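Malate dehydrogenase (Naegleria fowleri, PDB 6UM4) probably catalyses the reversible, NAD(P)-dependent interconversion of malate and oxaloacetate. Local coordinates at residues P242-D254 with S334-W346. Sequence-based numbering, arbitrary orientation.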
loop_
_atom_site.group_PDB
_atom_site.type_symbol
_atom_site.label_atom_id
_atom_site.label_comp_id
_atom_site.label_asym_id
_atom_site.label_seq_id
_atom_site.Cartn_x
_atom_site.Cartn_y
_atom_site.Cartn_z
ATOM N N PRO A 242 1.765 -17.346 -25.301
ATOM C CA PRO A 242 1.838 -17.956 -23.967
ATOM C C PRO A 242 2.764 -17.225 -23.020
ATOM O O PRO A 242 2.497 -17.208 -21.817
ATOM C CB PRO A 242 2.309 -19.381 -24.271
ATOM C CG PRO A 242 1.692 -19.650 -25.692
ATOM C CD PRO A 242 1.886 -18.336 -26.392
ATOM N N GLU A 243 3.831 -16.599 -23.527
ATOM C CA GLU A 243 4.762 -15.870 -22.672
ATOM C C GLU A 243 4.146 -14.615 -22.055
ATOM O O GLU A 243 4.729 -14.048 -21.123
ATOM C CB GLU A 243 6.014 -15.493 -23.463
ATOM C CG GLU A 243 7.054 -16.593 -23.505
ATOM C CD GLU A 243 6.667 -17.735 -24.418
ATOM O OE1 GLU A 243 5.710 -17.564 -25.215
ATOM O OE2 GLU A 243 7.321 -18.805 -24.328
ATOM N N ASN A 244 3.028 -14.132 -22.592
ATOM C CA ASN A 244 2.359 -12.967 -22.021
ATOM C C ASN A 244 1.450 -13.309 -20.841
ATOM O O ASN A 244 0.801 -12.407 -20.303
ATOM C CB ASN A 244 1.549 -12.239 -23.115
ATOM C CG ASN A 244 2.440 -11.519 -24.105
ATOM O OD1 ASN A 244 3.638 -11.389 -23.883
ATOM N ND2 ASN A 244 1.875 -11.070 -25.201
ATOM N N ILE A 245 1.363 -14.578 -20.447
ATOM C CA ILE A 245 0.593 -15.008 -19.284
ATOM C C ILE A 245 1.541 -15.724 -18.337
ATOM O O ILE A 245 2.060 -16.793 -18.678
ATOM C CB ILE A 245 -0.562 -15.941 -19.683
ATOM C CG1 ILE A 245 -1.459 -15.279 -20.732
ATOM C CG2 ILE A 245 -1.345 -16.387 -18.456
ATOM C CD1 ILE A 245 -2.616 -16.164 -21.169
ATOM N N THR A 246 1.757 -15.158 -17.143
ATOM C CA THR A 246 2.641 -15.796 -16.176
ATOM C C THR A 246 1.930 -15.974 -14.842
ATOM O O THR A 246 0.889 -15.373 -14.571
ATOM C CB THR A 246 3.924 -14.989 -15.976
ATOM O OG1 THR A 246 3.594 -13.679 -15.507
ATOM C CG2 THR A 246 4.677 -14.864 -17.288
ATOM N N ALA A 247 2.526 -16.799 -13.990
ATOM C CA ALA A 247 2.050 -17.001 -12.638
ATOM C C ALA A 247 3.093 -16.445 -11.665
ATOM O O ALA A 247 4.282 -16.372 -11.991
ATOM C CB ALA A 247 1.778 -18.488 -12.386
ATOM N N MET A 248 2.651 -16.025 -10.477
ATOM C CA MET A 248 3.520 -15.270 -9.574
ATOM C C MET A 248 4.268 -16.166 -8.589
ATOM O O MET A 248 3.656 -16.783 -7.709
ATOM C CB MET A 248 2.731 -14.238 -8.781
ATOM C CG MET A 248 3.684 -13.269 -8.122
ATOM S SD MET A 248 2.882 -11.916 -7.267
ATOM C CE MET A 248 2.224 -12.835 -5.862
ATOM N N THR A 249 5.596 -16.193 -8.698
ATOM C CA THR A 249 6.463 -16.751 -7.659
ATOM C C THR A 249 7.339 -15.675 -7.036
ATOM O O THR A 249 8.284 -15.987 -6.292
ATOM C CB THR A 249 7.339 -17.856 -8.235
ATOM O OG1 THR A 249 8.000 -17.351 -9.399
ATOM C CG2 THR A 249 6.469 -19.031 -8.628
ATOM N N ARG A 250 7.056 -14.411 -7.357
ATOM C CA ARG A 250 7.890 -13.314 -6.908
ATOM C C ARG A 250 7.887 -13.213 -5.399
ATOM O O ARG A 250 8.849 -12.714 -4.815
ATOM C CB ARG A 250 7.393 -12.005 -7.532
ATOM C CG ARG A 250 8.243 -10.772 -7.221
ATOM C CD ARG A 250 9.719 -11.066 -7.472
ATOM N NE ARG A 250 10.525 -9.869 -7.312
ATOM C CZ ARG A 250 10.755 -8.979 -8.269
ATOM N NH1 ARG A 250 10.241 -9.149 -9.487
ATOM N NH2 ARG A 250 11.491 -7.900 -7.996
ATOM N N LEU A 251 6.808 -13.663 -4.745
ATOM C CA LEU A 251 6.768 -13.576 -3.292
ATOM C C LEU A 251 7.664 -14.646 -2.671
ATOM O O LEU A 251 8.386 -14.375 -1.703
ATOM C CB LEU A 251 5.333 -13.681 -2.775
ATOM C CG LEU A 251 5.281 -13.543 -1.251
ATOM C CD1 LEU A 251 5.816 -12.183 -0.803
ATOM C CD2 LEU A 251 3.913 -13.852 -0.637
ATOM N N ASP A 252 7.630 -15.868 -3.213
ATOM C CA ASP A 252 8.616 -16.869 -2.819
ATOM C C ASP A 252 10.025 -16.318 -3.001
ATOM O O ASP A 252 10.880 -16.417 -2.105
ATOM C CB ASP A 252 8.435 -18.160 -3.618
ATOM C CG ASP A 252 6.999 -18.697 -3.592
ATOM O OD1 ASP A 252 6.404 -18.881 -2.510
ATOM O OD2 ASP A 252 6.478 -19.016 -4.682
ATOM N N HIS A 253 10.274 -15.729 -4.169
ATOM C CA HIS A 253 11.572 -15.139 -4.477
ATOM C C HIS A 253 11.987 -14.114 -3.425
ATOM O O HIS A 253 13.072 -14.207 -2.838
ATOM C CB HIS A 253 11.505 -14.511 -5.872
ATOM C CG HIS A 253 12.769 -13.845 -6.302
ATOM N ND1 HIS A 253 13.639 -14.420 -7.201
ATOM C CD2 HIS A 253 13.308 -12.649 -5.966
ATOM C CE1 HIS A 253 14.664 -13.610 -7.401
ATOM N NE2 HIS A 253 14.486 -12.525 -6.666
ATOM N N ASP A 254 11.114 -13.144 -3.152
ATOM C CA ASP A 254 11.442 -12.113 -2.184
ATOM C C ASP A 254 11.586 -12.685 -0.779
ATOM O O ASP A 254 12.329 -12.129 0.042
ATOM C CB ASP A 254 10.377 -10.994 -2.207
ATOM C CG ASP A 254 10.426 -10.163 -3.489
ATOM O OD1 ASP A 254 11.462 -10.207 -4.207
ATOM O OD2 ASP A 254 9.415 -9.483 -3.794
ATOM N N SER A 334 2.300 -8.374 1.658
ATOM C CA SER A 334 3.484 -8.751 0.889
ATOM C C SER A 334 3.122 -9.440 -0.431
ATOM O O SER A 334 3.842 -9.276 -1.420
ATOM C CB SER A 334 4.452 -9.593 1.748
ATOM O OG SER A 334 3.798 -10.600 2.496
ATOM N N ALA A 335 2.013 -10.182 -0.508
ATOM C CA ALA A 335 1.631 -10.718 -1.817
ATOM C C ALA A 335 1.312 -9.591 -2.795
ATOM O O ALA A 335 1.691 -9.655 -3.972
ATOM C CB ALA A 335 0.449 -11.690 -1.709
ATOM N N ALA A 336 0.601 -8.549 -2.326
ATOM C CA ALA A 336 0.360 -7.390 -3.186
ATOM C C ALA A 336 1.680 -6.746 -3.584
ATOM O O ALA A 336 1.875 -6.385 -4.750
ATOM C CB ALA A 336 -0.541 -6.368 -2.477
ATOM N N ASP A 337 2.615 -6.634 -2.632
ATOM C CA ASP A 337 3.936 -6.093 -2.943
ATOM C C ASP A 337 4.647 -6.910 -4.029
ATOM O O ASP A 337 5.274 -6.348 -4.932
ATOM C CB ASP A 337 4.796 -6.049 -1.685
ATOM C CG ASP A 337 6.192 -5.555 -1.970
ATOM O OD1 ASP A 337 6.380 -4.318 -2.054
ATOM O OD2 ASP A 337 7.101 -6.407 -2.113
ATOM N N ALA A 338 4.613 -8.238 -3.918
ATOM C CA ALA A 338 5.230 -9.079 -4.946
ATOM C C ALA A 338 4.565 -8.889 -6.305
ATOM O O ALA A 338 5.243 -8.913 -7.344
ATOM C CB ALA A 338 5.163 -10.545 -4.525
ATOM N N ALA A 339 3.234 -8.744 -6.329
ATOM C CA ALA A 339 2.545 -8.490 -7.603
ATOM C C ALA A 339 2.974 -7.156 -8.202
ATOM O O ALA A 339 3.243 -7.054 -9.399
ATOM C CB ALA A 339 1.025 -8.521 -7.422
ATOM N N ILE A 340 3.040 -6.108 -7.386
ATOM C CA ILE A 340 3.546 -4.843 -7.907
ATOM C C ILE A 340 4.939 -5.049 -8.496
ATOM O O ILE A 340 5.211 -4.664 -9.638
ATOM C CB ILE A 340 3.546 -3.767 -6.808
ATOM C CG1 ILE A 340 2.112 -3.435 -6.384
ATOM C CG2 ILE A 340 4.204 -2.499 -7.325
ATOM C CD1 ILE A 340 1.258 -2.781 -7.471
ATOM N N LYS A 341 5.823 -5.721 -7.751
ATOM C CA LYS A 341 7.181 -5.915 -8.261
ATOM C C LYS A 341 7.182 -6.765 -9.537
ATOM O O LYS A 341 7.915 -6.473 -10.493
ATOM C CB LYS A 341 8.080 -6.543 -7.190
ATOM C CG LYS A 341 8.546 -5.580 -6.061
ATOM C CD LYS A 341 9.374 -6.343 -5.041
ATOM C CE LYS A 341 10.145 -5.427 -4.091
ATOM N NZ LYS A 341 9.294 -4.817 -3.023
ATOM N N HIS A 342 6.391 -7.837 -9.559
ATOM C CA HIS A 342 6.337 -8.688 -10.745
ATOM C C HIS A 342 5.913 -7.889 -11.977
ATOM O O HIS A 342 6.565 -7.953 -13.024
ATOM C CB HIS A 342 5.394 -9.866 -10.500
ATOM C CG HIS A 342 5.196 -10.754 -11.703
ATOM N ND1 HIS A 342 5.551 -12.085 -11.712
ATOM C CD2 HIS A 342 4.666 -10.501 -12.925
ATOM C CE1 HIS A 342 5.259 -12.615 -12.889
ATOM N NE2 HIS A 342 4.725 -11.675 -13.648
ATOM N N MET A 343 4.803 -7.144 -11.880
ATOM C CA MET A 343 4.336 -6.382 -13.042
ATOM C C MET A 343 5.310 -5.271 -13.400
ATOM O O MET A 343 5.600 -5.041 -14.579
ATOM C CB MET A 343 2.950 -5.795 -12.772
ATOM C CG MET A 343 1.884 -6.831 -12.663
ATOM S SD MET A 343 1.853 -7.788 -14.171
ATOM C CE MET A 343 1.715 -6.497 -15.428
ATOM N N HIS A 344 5.817 -4.566 -12.389
ATOM C CA HIS A 344 6.739 -3.468 -12.629
ATOM C C HIS A 344 7.950 -3.927 -13.431
ATOM O O HIS A 344 8.319 -3.296 -14.430
ATOM C CB HIS A 344 7.177 -2.866 -11.295
ATOM C CG HIS A 344 8.308 -1.907 -11.436
ATOM N ND1 HIS A 344 9.620 -2.316 -11.546
ATOM C CD2 HIS A 344 8.322 -0.556 -11.540
ATOM C CE1 HIS A 344 10.395 -1.258 -11.699
ATOM N NE2 HIS A 344 9.634 -0.177 -11.691
ATOM N N ASP A 345 8.599 -5.014 -12.986
ATOM C CA ASP A 345 9.751 -5.564 -13.695
ATOM C C ASP A 345 9.366 -6.101 -15.081
ATOM O O ASP A 345 10.123 -5.934 -16.048
ATOM C CB ASP A 345 10.399 -6.660 -12.837
ATOM C CG ASP A 345 10.977 -6.114 -11.509
ATOM O OD1 ASP A 345 10.992 -4.872 -11.321
ATOM O OD2 ASP A 345 11.420 -6.920 -10.656
ATOM N N TRP A 346 8.195 -6.739 -15.201
ATOM C CA TRP A 346 7.746 -7.233 -16.505
ATOM C C TRP A 346 7.679 -6.103 -17.528
ATOM O O TRP A 346 8.101 -6.265 -18.682
ATOM C CB TRP A 346 6.372 -7.896 -16.351
ATOM C CG TRP A 346 5.995 -8.935 -17.404
ATOM C CD1 TRP A 346 6.713 -9.295 -18.509
ATOM C CD2 TRP A 346 4.811 -9.759 -17.407
ATOM N NE1 TRP A 346 6.050 -10.294 -19.202
ATOM C CE2 TRP A 346 4.888 -10.602 -18.543
ATOM C CE3 TRP A 346 3.693 -9.864 -16.559
ATOM C CZ2 TRP A 346 3.890 -11.533 -18.856
ATOM C CZ3 TRP A 346 2.710 -10.802 -16.863
ATOM C CH2 TRP A 346 2.809 -11.615 -18.015
HETATM O O HOH W 1 6.641 -14.279 -9.954
#
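R250 reaches across helix 334-346 and takes hold of D345: NH1 and NH2 each lie 2.8 Å from D345 OD2, so a single carboxylate oxygen accepts both bonds. That oxygen sits in the guanidinium plane, while the carboxylate plane is tilted 34° from it. CG lies anti to the backbone N (chi1 -176°), and the chain then bends at chi2 (49°), which drops the side chain into the hole between A338, K341, H342 and D345, with K341 CB over one guanidinium face. One turn on in its own helix, D254 OD1 accepts a hydrogen bond from R250 NE at 3.3 Å, almost in the guanidinium plane. D345 is busy too: OD1 accepts from H344 ND1, and OD2 also pairs with N350.

Further along, H342 NE2 pairs with T246 OG1 at 3.0 Å, at the ring edge; on the other side of the ring, ND1 lies 3.0 Å from a water, also in the ring plane, whose implausibly short approach to T249 N makes its placement doubtful. T246 OG1 also lies over one face of the W346 ring. Between the polar groups, M248 SD rests 3.8 Å from A338 CB, and L251 CB packs on the same methyl at 3.6 Å. K341 turns its amine to D337 and to G153 of the second subunit.

The contact thus ties the last strand of the parallel Rossmann sheet and the start of helix 250-264 to a helix of the C-terminal domain. With R250 held between two buried carboxylates, its positive charge is probably well compensated, and the guanidinium's orientation is fixed.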